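Local structure of Two-component system response regulator/GGDEF domain protein (Aeromonas salmonicida, 3LUF) at residues Tyr49-Val54 / His117-Asn122; Asp87-Trp92 / Phe230-Leu235; Ala142-Gln147 / Cys237-Asn242. The protein probably makes cyclic di-GMP from two GTP molecules through a C-terminal GGDEF domain, and this chain carries its two N-terminal receiver domains. One frame throughout, in Å; residues are numbered along the deposited sequence.

Two receiver domains follow one another in this chain, each built on a five-stranded parallel sheet. Along the sequence contact 1 closes before contact 3 opens, whereas contact 2 alternates with both. Contact 1 sets strand 49-55 of the first domain against helix 106-122, and contact 3 packs helix 134-145 of the second against helix 232-248. Contact 2 ties helix 86-94 of the first domain to the start of helix 232-248 in the second. Its centre lies about 18 Å from that of contact 1 and about 13 Å from that of contact 3. Contacts 1 and 3 also touch, where Asn122 meets Gln147, so the two domains meet at more than one place.

Contact 1: residues Tyr49-Val54 / His117-Asn122; sequences YVVALV and HRLYLN
Val50 packs against helix 106-122 chiefly through CG1. Val50 CG1, anti to its own backbone N (chi1 180°), lies over the helix backbone, 4.0 Å from Tyr120 N and 4.1 Å from Leu119 CB. Beside it, Val51 and Leu119 cross at about a right angle, Val51 CG2 meeting Leu119 CD1 at 4.0 Å. These three side chains are buried and apolar, and no hydrogen bond passes between the segments. Here the middle strand of the parallel sheet, order 2-1-3-4-5, meets the last helix of a CheY-like receiver domain; Val51 also touches Ile7 and Val78 on the strands flanking its own. The chain turns a corner at Val50, and Leu148 of the second receiver domain reaches that residue too. Toward Tyr120 the packing is looser: Val50 CG2 comes only to the edge of the ring, 4.2 Å from CD1, and the tyrosine is partly exposed. Elsewhere on the helix, Arg118 turns to the second domain, where its NH1 forms a salt bridge with Glu247. The guanidinium of Arg118 holds Asn122 OD1 side-on, in its plane, with NE at 2.9 Å and NH1 at 3.2 Å.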
loop_
_atom_site.group_PDB
_atom_site.type_symbol
_atom_site.label_atom_id
_atom_site.label_comp_id
_atom_site.label_asym_id
_atom_site.label_seq_id
_atom_site.Cartn_x
_atom_site.Cartn_y
_atom_site.Cartn_z
ATOM N N TYR B 49 7.444 17.757 -22.901
ATOM C CA TYR B 49 6.768 17.735 -21.571
ATOM C C TYR B 49 6.341 16.377 -21.108
ATOM O O TYR B 49 5.782 15.592 -21.867
ATOM C CB TYR B 49 5.557 18.668 -21.560
ATOM C CG TYR B 49 5.933 20.090 -21.819
ATOM C CD1 TYR B 49 6.271 20.957 -20.768
ATOM C CD2 TYR B 49 6.002 20.571 -23.127
ATOM C CE1 TYR B 49 6.621 22.275 -21.010
ATOM C CE2 TYR B 49 6.374 21.885 -23.382
ATOM C CZ TYR B 49 6.670 22.735 -22.328
ATOM O OH TYR B 49 7.022 24.033 -22.590
ATOM N N VAL B 50 6.618 16.110 -19.839
ATOM C CA VAL B 50 6.116 14.909 -19.179
ATOM C C VAL B 50 4.581 14.885 -19.145
ATOM O O VAL B 50 3.930 13.859 -19.446
ATOM C CB VAL B 50 6.667 14.831 -17.731
ATOM C CG1 VAL B 50 6.155 13.589 -17.023
ATOM C CG2 VAL B 50 8.193 14.822 -17.731
ATOM N N VAL B 51 3.997 16.037 -18.787
ATOM C CA VAL B 51 2.553 16.140 -18.571
ATOM C C VAL B 51 2.234 17.614 -18.490
ATOM O O VAL B 51 3.111 18.435 -18.203
ATOM C CB VAL B 51 2.179 15.453 -17.218
ATOM C CG1 VAL B 51 2.876 16.193 -16.068
ATOM C CG2 VAL B 51 0.643 15.270 -17.021
ATOM N N ALA B 52 0.970 17.935 -18.744
ATOM C CA ALA B 52 0.457 19.297 -18.538
ATOM C C ALA B 52 -0.626 19.273 -17.469
ATOM O O ALA B 52 -1.479 18.401 -17.501
ATOM C CB ALA B 52 -0.141 19.807 -19.857
ATOM N N LEU B 53 -0.606 20.247 -16.547
ATOM C CA LEU B 53 -1.705 20.403 -15.575
ATOM C C LEU B 53 -2.565 21.511 -16.151
ATOM O O LEU B 53 -2.064 22.614 -16.355
ATOM C CB LEU B 53 -1.173 20.834 -14.222
ATOM C CG LEU B 53 -0.161 19.827 -13.648
ATOM C CD1 LEU B 53 0.307 20.349 -12.278
ATOM C CD2 LEU B 53 -0.791 18.458 -13.515
ATOM N N VAL B 54 -3.801 21.181 -16.470
ATOM C CA VAL B 54 -4.658 22.030 -17.303
ATOM C C VAL B 54 -5.943 22.420 -16.588
ATOM O O VAL B 54 -6.791 21.555 -16.278
ATOM C CB VAL B 54 -4.984 21.348 -18.672
ATOM C CG1 VAL B 54 -5.822 22.306 -19.600
ATOM C CG2 VAL B 54 -3.684 20.931 -19.392
ATOM N N HIS B 117 5.810 14.026 -9.875
ATOM C CA HIS B 117 7.076 13.405 -9.491
ATOM C C HIS B 117 7.057 11.918 -9.882
ATOM O O HIS B 117 7.997 11.401 -10.486
ATOM C CB HIS B 117 7.304 13.653 -7.998
ATOM C CG HIS B 117 8.524 12.992 -7.428
ATOM N ND1 HIS B 117 9.809 13.437 -7.674
ATOM C CD2 HIS B 117 8.641 11.974 -6.550
ATOM C CE1 HIS B 117 10.664 12.702 -6.987
ATOM N NE2 HIS B 117 9.981 11.805 -6.300
ATOM N N ARG B 118 5.969 11.233 -9.568
ATOM C CA ARG B 118 5.814 9.870 -9.959
ATOM C C ARG B 118 5.783 9.714 -11.478
ATOM O O ARG B 118 6.413 8.795 -12.033
ATOM C CB ARG B 118 4.479 9.383 -9.339
ATOM C CG ARG B 118 4.241 7.942 -9.310
ATOM C CD ARG B 118 5.188 7.203 -8.351
ATOM N NE ARG B 118 6.284 6.615 -9.111
ATOM C CZ ARG B 118 7.485 6.347 -8.598
ATOM N NH1 ARG B 118 8.398 5.765 -9.362
ATOM N NH2 ARG B 118 7.767 6.633 -7.315
ATOM N N LEU B 119 5.030 10.568 -12.178
ATOM C CA LEU B 119 4.967 10.428 -13.644
ATOM C C LEU B 119 6.330 10.599 -14.278
ATOM O O LEU B 119 6.673 9.862 -15.191
ATOM C CB LEU B 119 4.007 11.479 -14.266
ATOM C CG LEU B 119 2.532 11.232 -13.918
ATOM C CD1 LEU B 119 1.693 12.464 -14.389
ATOM C CD2 LEU B 119 1.946 9.963 -14.508
ATOM N N TYR B 120 7.132 11.514 -13.753
ATOM C CA TYR B 120 8.503 11.668 -14.249
ATOM C C TYR B 120 9.313 10.375 -14.051
ATOM O O TYR B 120 9.955 9.863 -14.993
ATOM C CB TYR B 120 9.236 12.852 -13.590
ATOM C CG TYR B 120 10.691 12.780 -13.938
ATOM C CD1 TYR B 120 11.135 13.267 -15.163
ATOM C CD2 TYR B 120 11.610 12.065 -13.115
ATOM C CE1 TYR B 120 12.473 13.137 -15.541
ATOM C CE2 TYR B 120 12.933 11.918 -13.515
ATOM C CZ TYR B 120 13.349 12.469 -14.703
ATOM O OH TYR B 120 14.636 12.321 -15.099
ATOM N N LEU B 121 9.318 9.869 -12.823
ATOM C CA LEU B 121 10.097 8.646 -12.520
ATOM C C LEU B 121 9.657 7.422 -13.303
ATOM O O LEU B 121 10.487 6.580 -13.721
ATOM C CB LEU B 121 10.068 8.359 -11.028
ATOM C CG LEU B 121 10.800 9.340 -10.120
ATOM C CD1 LEU B 121 10.497 9.031 -8.656
ATOM C CD2 LEU B 121 12.345 9.382 -10.386
ATOM N N ASN B 122 8.344 7.281 -13.487
ATOM C CA ASN B 122 7.800 6.129 -14.167
ATOM C C ASN B 122 8.273 5.950 -15.607
ATOM O O ASN B 122 8.254 4.828 -16.125
ATOM C CB ASN B 122 6.280 6.191 -14.174
ATOM C CG ASN B 122 5.667 5.934 -12.796
ATOM O OD1 ASN B 122 6.363 5.620 -11.818
ATOM N ND2 ASN B 122 4.347 6.038 -12.721
#

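Contact 2: residues Asp87-Trp92 / Phe230-Leu235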
loop_
_atom_site.group_PDB
_atom_site.type_symbol
_atom_site.label_atom_id
_atom_site.label_comp_id
_atom_site.label_asym_id
_atom_site.label_seq_id
_atom_site.Cartn_x
_atom_site.Cartn_y
_atom_site.Cartn_z
ATOM N N ASP B 87 -20.094 11.896 -13.803
ATOM C CA ASP B 87 -20.188 12.198 -15.233
ATOM C C ASP B 87 -18.954 12.910 -15.780
ATOM O O ASP B 87 -18.525 12.626 -16.888
ATOM C CB ASP B 87 -21.412 13.064 -15.519
ATOM C CG ASP B 87 -22.715 12.346 -15.215
ATOM O OD1 ASP B 87 -22.809 11.138 -15.530
ATOM O OD2 ASP B 87 -23.634 12.993 -14.669
ATOM N N LYS B 88 -18.412 13.849 -15.010
ATOM C CA LYS B 88 -17.194 14.542 -15.405
ATOM C C LYS B 88 -16.020 13.570 -15.469
ATOM O O LYS B 88 -15.308 13.530 -16.463
ATOM C CB LYS B 88 -16.873 15.686 -14.442
ATOM C CG LYS B 88 -17.609 16.976 -14.723
ATOM C CD LYS B 88 -17.285 17.996 -13.652
ATOM C CE LYS B 88 -18.217 19.181 -13.740
ATOM N NZ LYS B 88 -17.998 20.091 -12.587
ATOM N N ARG B 89 -15.828 12.790 -14.412
ATOM C CA ARG B 89 -14.723 11.815 -14.370
ATOM C C ARG B 89 -14.738 10.837 -15.572
ATOM O O ARG B 89 -13.694 10.578 -16.201
ATOM C CB ARG B 89 -14.716 11.064 -13.037
ATOM C CG ARG B 89 -13.454 10.226 -12.814
ATOM C CD ARG B 89 -13.649 9.200 -11.701
ATOM N NE ARG B 89 -12.726 8.074 -11.840
ATOM C CZ ARG B 89 -12.944 6.994 -12.591
ATOM N NH1 ARG B 89 -14.070 6.871 -13.295
ATOM N NH2 ARG B 89 -12.030 6.029 -12.652
ATOM N N GLU B 90 -15.925 10.318 -15.871
ATOM C CA GLU B 90 -16.158 9.420 -17.007
ATOM C C GLU B 90 -15.867 10.105 -18.338
ATOM O O GLU B 90 -15.159 9.544 -19.177
ATOM C CB GLU B 90 -17.594 8.876 -16.957
ATOM C CG GLU B 90 -18.160 8.355 -18.288
ATOM C CD GLU B 90 -19.285 7.328 -18.100
ATOM O OE1 GLU B 90 -19.980 7.371 -17.050
ATOM O OE2 GLU B 90 -19.467 6.467 -19.001
ATOM N N ALA B 91 -16.405 11.314 -18.518
ATOM C CA ALA B 91 -16.140 12.119 -19.724
ATOM C C ALA B 91 -14.646 12.366 -19.924
ATOM O O ALA B 91 -14.122 12.195 -21.011
ATOM C CB ALA B 91 -16.895 13.443 -19.669
ATOM N N TRP B 92 -13.959 12.745 -18.852
ATOM C CA TRP B 92 -12.549 13.078 -18.955
ATOM C C TRP B 92 -11.720 11.859 -19.294
ATOM O O TRP B 92 -10.818 11.939 -20.114
ATOM C CB TRP B 92 -12.060 13.670 -17.649
ATOM C CG TRP B 92 -12.746 14.930 -17.303
ATOM C CD1 TRP B 92 -13.413 15.762 -18.149
ATOM C CD2 TRP B 92 -12.791 15.539 -16.012
ATOM N NE1 TRP B 92 -13.910 16.840 -17.460
ATOM C CE2 TRP B 92 -13.525 16.740 -16.146
ATOM C CE3 TRP B 92 -12.291 15.181 -14.747
ATOM C CZ2 TRP B 92 -13.779 17.587 -15.062
ATOM C CZ3 TRP B 92 -12.529 16.026 -13.670
ATOM C CH2 TRP B 92 -13.272 17.225 -13.838
ATOM N N PHE B 230 -11.229 -3.520 -9.103
ATOM C CA PHE B 230 -10.594 -2.288 -8.612
ATOM C C PHE B 230 -10.723 -1.158 -9.630
ATOM O O PHE B 230 -10.876 -1.402 -10.850
ATOM C CB PHE B 230 -9.104 -2.514 -8.254
ATOM C CG PHE B 230 -8.276 -3.060 -9.405
ATOM C CD1 PHE B 230 -7.752 -2.199 -10.380
ATOM C CD2 PHE B 230 -8.040 -4.426 -9.516
ATOM C CE1 PHE B 230 -7.003 -2.699 -11.441
ATOM C CE2 PHE B 230 -7.310 -4.941 -10.584
ATOM C CZ PHE B 230 -6.797 -4.075 -11.549
ATOM N N GLU B 231 -10.646 0.079 -9.124
ATOM C CA GLU B 231 -10.678 1.285 -9.939
ATOM C C GLU B 231 -9.264 1.696 -10.357
ATOM O O GLU B 231 -8.292 1.346 -9.659
ATOM C CB GLU B 231 -11.327 2.403 -9.131
ATOM C CG GLU B 231 -12.767 2.064 -8.693
ATOM C CD GLU B 231 -13.752 2.022 -9.867
ATOM O OE1 GLU B 231 -13.674 2.882 -10.779
ATOM O OE2 GLU B 231 -14.602 1.107 -9.873
ATOM N N PRO B 232 -9.128 2.453 -11.459
ATOM C CA PRO B 232 -7.819 2.932 -11.932
ATOM C C PRO B 232 -7.005 3.658 -10.884
ATOM O O PRO B 232 -5.773 3.474 -10.814
ATOM C CB PRO B 232 -8.194 3.907 -13.066
ATOM C CG PRO B 232 -9.477 3.405 -13.553
ATOM C CD PRO B 232 -10.206 2.806 -12.415
ATOM N N GLU B 233 -7.670 4.489 -10.073
ATOM C CA GLU B 233 -6.983 5.255 -9.035
ATOM C C GLU B 233 -6.445 4.333 -7.941
ATOM O O GLU B 233 -5.437 4.661 -7.338
ATOM C CB GLU B 233 -7.872 6.359 -8.397
ATOM C CG GLU B 233 -8.374 7.482 -9.393
ATOM C CD GLU B 233 -9.647 7.101 -10.184
ATOM O OE1 GLU B 233 -10.021 5.910 -10.240
ATOM O OE2 GLU B 233 -10.274 8.014 -10.780
ATOM N N GLU B 234 -7.149 3.232 -7.655
ATOM C CA GLU B 234 -6.682 2.241 -6.702
ATOM C C GLU B 234 -5.429 1.546 -7.235
ATOM O O GLU B 234 -4.417 1.469 -6.532
ATOM C CB GLU B 234 -7.776 1.245 -6.369
ATOM C CG GLU B 234 -8.853 1.879 -5.482
ATOM C CD GLU B 234 -10.049 0.963 -5.262
ATOM O OE1 GLU B 234 -10.748 1.153 -4.242
ATOM O OE2 GLU B 234 -10.307 0.092 -6.125
ATOM N N LEU B 235 -5.466 1.178 -8.514
ATOM C CA LEU B 235 -4.316 0.547 -9.164
ATOM C C LEU B 235 -3.135 1.504 -9.147
ATOM O O LEU B 235 -2.035 1.113 -8.759
ATOM C CB LEU B 235 -4.632 0.113 -10.621
ATOM C CG LEU B 235 -3.400 -0.372 -11.408
ATOM C CD1 LEU B 235 -2.842 -1.673 -10.857
ATOM C CD2 LEU B 235 -3.748 -0.502 -12.872
#
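Arg89 reaches across from helix 86-94 to Glu233 in the first turn of helix 232-248, making a salt bridge between helix 86-94 of the first receiver domain and the last helix of the second. The two side chains come from opposite directions over a wide gap: the closest CA atoms, those of Arg89 and Glu233, are 11.5 Å apart. Arg89 spans most of it, its chain extended from CG to NE and its CG anti to the backbone N. The guanidinium then takes the carboxylate side-on, one nitrogen to each oxygen. NE gives the straighter bond, 2.7 Å to Glu233 OE2 at 167°, with the oxygen in the guanidinium plane; NH2 reaches Glu233 OE1 at 3.1 Å. Both oxygens receive these bonds on their syn lone pairs, yet the two flat groups are twisted 36° apart, which leaves OE1 tilted out of the guanidinium plane. Pro232 lies against the guanidinium edge, its CD 3.7 Å from Arg89 NH2.

Glu231, at the N-cap, adds a nearby negative charge that would probably help to stabilise the arginine, although no N-H points at it. One half of a capping box starts this helix, and the carboxylate that supplies it also meets Ser214 and Asn227 of the second subunit through OE1. The capping bond itself runs from Glu231 N to Glu234 OE2, 3.0 Å long and 171° at the hydrogen.

Contact 3: residues Ala142-Gln147 / Cys237-Asn242; sequences AQLRKQ and CRVSHN
Helix 134-145 and the turn just after it face helix 232-248, with Leu144 CA 8.6 Å from Val239 CA and Gln147 CA 9.1 Å from Ser240 CA. Val239 fills the space between, and its two methyls have different partners. Val239 CG2 takes the apolar one, Leu144 CD2 at 3.7 Å; Leu144 points its CB to one side of the contact, and its CD2 end is what comes close. Val239 CG1 sits 3.5 Å from Gln147 OE1, an apolar group against an amide oxygen. That amide arrives on a chain extended beyond CG (chi2 171°), long enough to cross from the turn to the helix.

Gln147 OE1 and Ser240 OG stand 4.4 Å apart, and a water fills in. It donates to Gln147 OE1 at 2.7 Å and is hydrogen-bonded to Ser240 OG at the same distance. Ser240 OG has a further bond to Gln236 O, one turn back in its own helix, while Leu149 touches both Leu144 and Val239. On another side of helix 232-248, Arg238 forms salt bridges with Asp224 of its own chain and Asp224 of the second subunit.

Packing of the first helix beside the last, with strands 126-130 and 201-207 beneath them, is that of the CheY-like receiver fold, and the contacts of helix 213-219, strand 224-228 and helix 232-248 with the second subunit recall the alpha4-beta5-alpha5 dimers of other receiver domains.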
loop_
_atom_site.group_PDB
_atom_site.type_symbol
_atom_site.label_atom_id
_atom_site.label_comp_id
_atom_site.label_asym_id
_atom_site.label_seq_id
_atom_site.Cartn_x
_atom_site.Cartn_y
_atom_site.Cartn_z
ATOM N N ALA B 142 -3.351 -0.619 -20.191
ATOM C CA ALA B 142 -3.697 0.750 -20.594
ATOM C C ALA B 142 -3.634 1.723 -19.410
ATOM O O ALA B 142 -3.125 2.851 -19.556
ATOM C CB ALA B 142 -5.077 0.793 -21.267
ATOM N N GLN B 143 -4.114 1.272 -18.249
ATOM C CA GLN B 143 -4.099 2.077 -17.024
ATOM C C GLN B 143 -2.637 2.369 -16.644
ATOM O O GLN B 143 -2.293 3.478 -16.317
ATOM C CB GLN B 143 -4.848 1.362 -15.892
ATOM C CG GLN B 143 -6.397 1.385 -16.026
ATOM C CD GLN B 143 -7.150 0.394 -15.109
ATOM O OE1 GLN B 143 -6.600 -0.604 -14.629
ATOM N NE2 GLN B 143 -8.439 0.650 -14.916
ATOM N N LEU B 144 -1.767 1.358 -16.694
ATOM C CA LEU B 144 -0.363 1.586 -16.355
ATOM C C LEU B 144 0.378 2.466 -17.362
ATOM O O LEU B 144 1.278 3.223 -16.996
ATOM C CB LEU B 144 0.367 0.241 -16.167
ATOM C CG LEU B 144 -0.201 -0.668 -15.075
ATOM C CD1 LEU B 144 0.395 -2.059 -15.170
ATOM C CD2 LEU B 144 0.071 -0.125 -13.679
ATOM N N ARG B 145 -0.005 2.376 -18.636
ATOM C CA ARG B 145 0.596 3.222 -19.672
ATOM C C ARG B 145 0.204 4.703 -19.469
ATOM O O ARG B 145 0.979 5.593 -19.826
ATOM C CB ARG B 145 0.265 2.732 -21.079
ATOM C CG ARG B 145 1.029 1.476 -21.422
ATOM C CD ARG B 145 0.833 0.969 -22.836
ATOM N NE ARG B 145 1.858 -0.055 -23.058
ATOM C CZ ARG B 145 1.774 -1.035 -23.943
ATOM N NH1 ARG B 145 0.696 -1.151 -24.726
ATOM N NH2 ARG B 145 2.769 -1.905 -24.038
ATOM N N LYS B 146 -0.942 4.938 -18.833
ATOM C CA LYS B 146 -1.366 6.307 -18.435
ATOM C C LYS B 146 -0.679 6.789 -17.151
ATOM O O LYS B 146 -0.904 7.906 -16.685
ATOM C CB LYS B 146 -2.851 6.352 -18.181
ATOM C CG LYS B 146 -3.698 6.221 -19.428
ATOM C CD LYS B 146 -4.939 7.062 -19.301
ATOM C CE LYS B 146 -5.760 6.602 -18.122
ATOM N NZ LYS B 146 -6.737 7.658 -17.738
ATOM N N GLN B 147 0.111 5.928 -16.535
ATOM C CA GLN B 147 1.003 6.357 -15.482
ATOM C C GLN B 147 2.412 6.599 -16.090
ATOM O O GLN B 147 3.371 6.787 -15.358
ATOM C CB GLN B 147 1.046 5.322 -14.335
ATOM C CG GLN B 147 -0.300 5.085 -13.610
ATOM C CD GLN B 147 -0.273 3.913 -12.631
ATOM O OE1 GLN B 147 0.653 3.758 -11.830
ATOM N NE2 GLN B 147 -1.329 3.106 -12.661
ATOM N N CYS B 237 -2.546 4.041 -7.129
ATOM C CA CYS B 237 -2.064 4.228 -5.757
ATOM C C CYS B 237 -1.165 3.058 -5.348
ATOM O O CYS B 237 -0.085 3.268 -4.805
ATOM C CB CYS B 237 -3.260 4.306 -4.798
ATOM S SG CYS B 237 -2.857 4.420 -3.092
ATOM N N ARG B 238 -1.617 1.837 -5.616
ATOM C CA ARG B 238 -0.813 0.666 -5.200
ATOM C C ARG B 238 0.540 0.596 -5.926
ATOM O O ARG B 238 1.587 0.267 -5.318
ATOM C CB ARG B 238 -1.580 -0.622 -5.499
ATOM C CG ARG B 238 -2.812 -0.788 -4.654
ATOM C CD ARG B 238 -2.520 -1.563 -3.345
ATOM N NE ARG B 238 -1.486 -0.973 -2.501
ATOM C CZ ARG B 238 -1.652 0.092 -1.714
ATOM N NH1 ARG B 238 -2.819 0.735 -1.696
ATOM N NH2 ARG B 238 -0.637 0.538 -0.976
ATOM N N VAL B 239 0.481 0.853 -7.230
ATOM C CA VAL B 239 1.672 0.813 -8.052
ATOM C C VAL B 239 2.622 1.883 -7.570
ATOM O O VAL B 239 3.783 1.584 -7.293
ATOM C CB VAL B 239 1.360 0.910 -9.543
ATOM C CG1 VAL B 239 2.660 1.237 -10.344
ATOM C CG2 VAL B 239 0.739 -0.382 -10.021
ATOM N N SER B 240 2.126 3.113 -7.367
ATOM C CA SER B 240 3.023 4.174 -6.899
ATOM C C SER B 240 3.672 3.833 -5.565
ATOM O O SER B 240 4.885 4.006 -5.389
ATOM C CB SER B 240 2.289 5.519 -6.798
ATOM O OG SER B 240 1.865 5.837 -8.093
ATOM N N HIS B 241 2.880 3.300 -4.618
ATOM C CA HIS B 241 3.423 2.939 -3.304
ATOM C C HIS B 241 4.535 1.886 -3.403
ATOM O O HIS B 241 5.546 1.991 -2.689
ATOM C CB HIS B 241 2.338 2.432 -2.345
ATOM C CG HIS B 241 1.567 3.510 -1.645
ATOM N ND1 HIS B 241 2.127 4.307 -0.673
ATOM C CD2 HIS B 241 0.265 3.880 -1.732
ATOM C CE1 HIS B 241 1.206 5.141 -0.205
ATOM N NE2 HIS B 241 0.074 4.912 -0.846
ATOM N N ASN B 242 4.334 0.894 -4.251
ATOM C CA ASN B 242 5.340 -0.173 -4.421
ATOM C C ASN B 242 6.611 0.318 -5.100
ATOM O O ASN B 242 7.745 -0.065 -4.708
ATOM C CB ASN B 242 4.750 -1.391 -5.138
ATOM C CG ASN B 242 3.894 -2.204 -4.208
ATOM O OD1 ASN B 242 2.683 -1.980 -4.084
ATOM N ND2 ASN B 242 4.541 -3.049 -3.427
HETATM O O HOH W 1 2.342 5.466 -10.674
#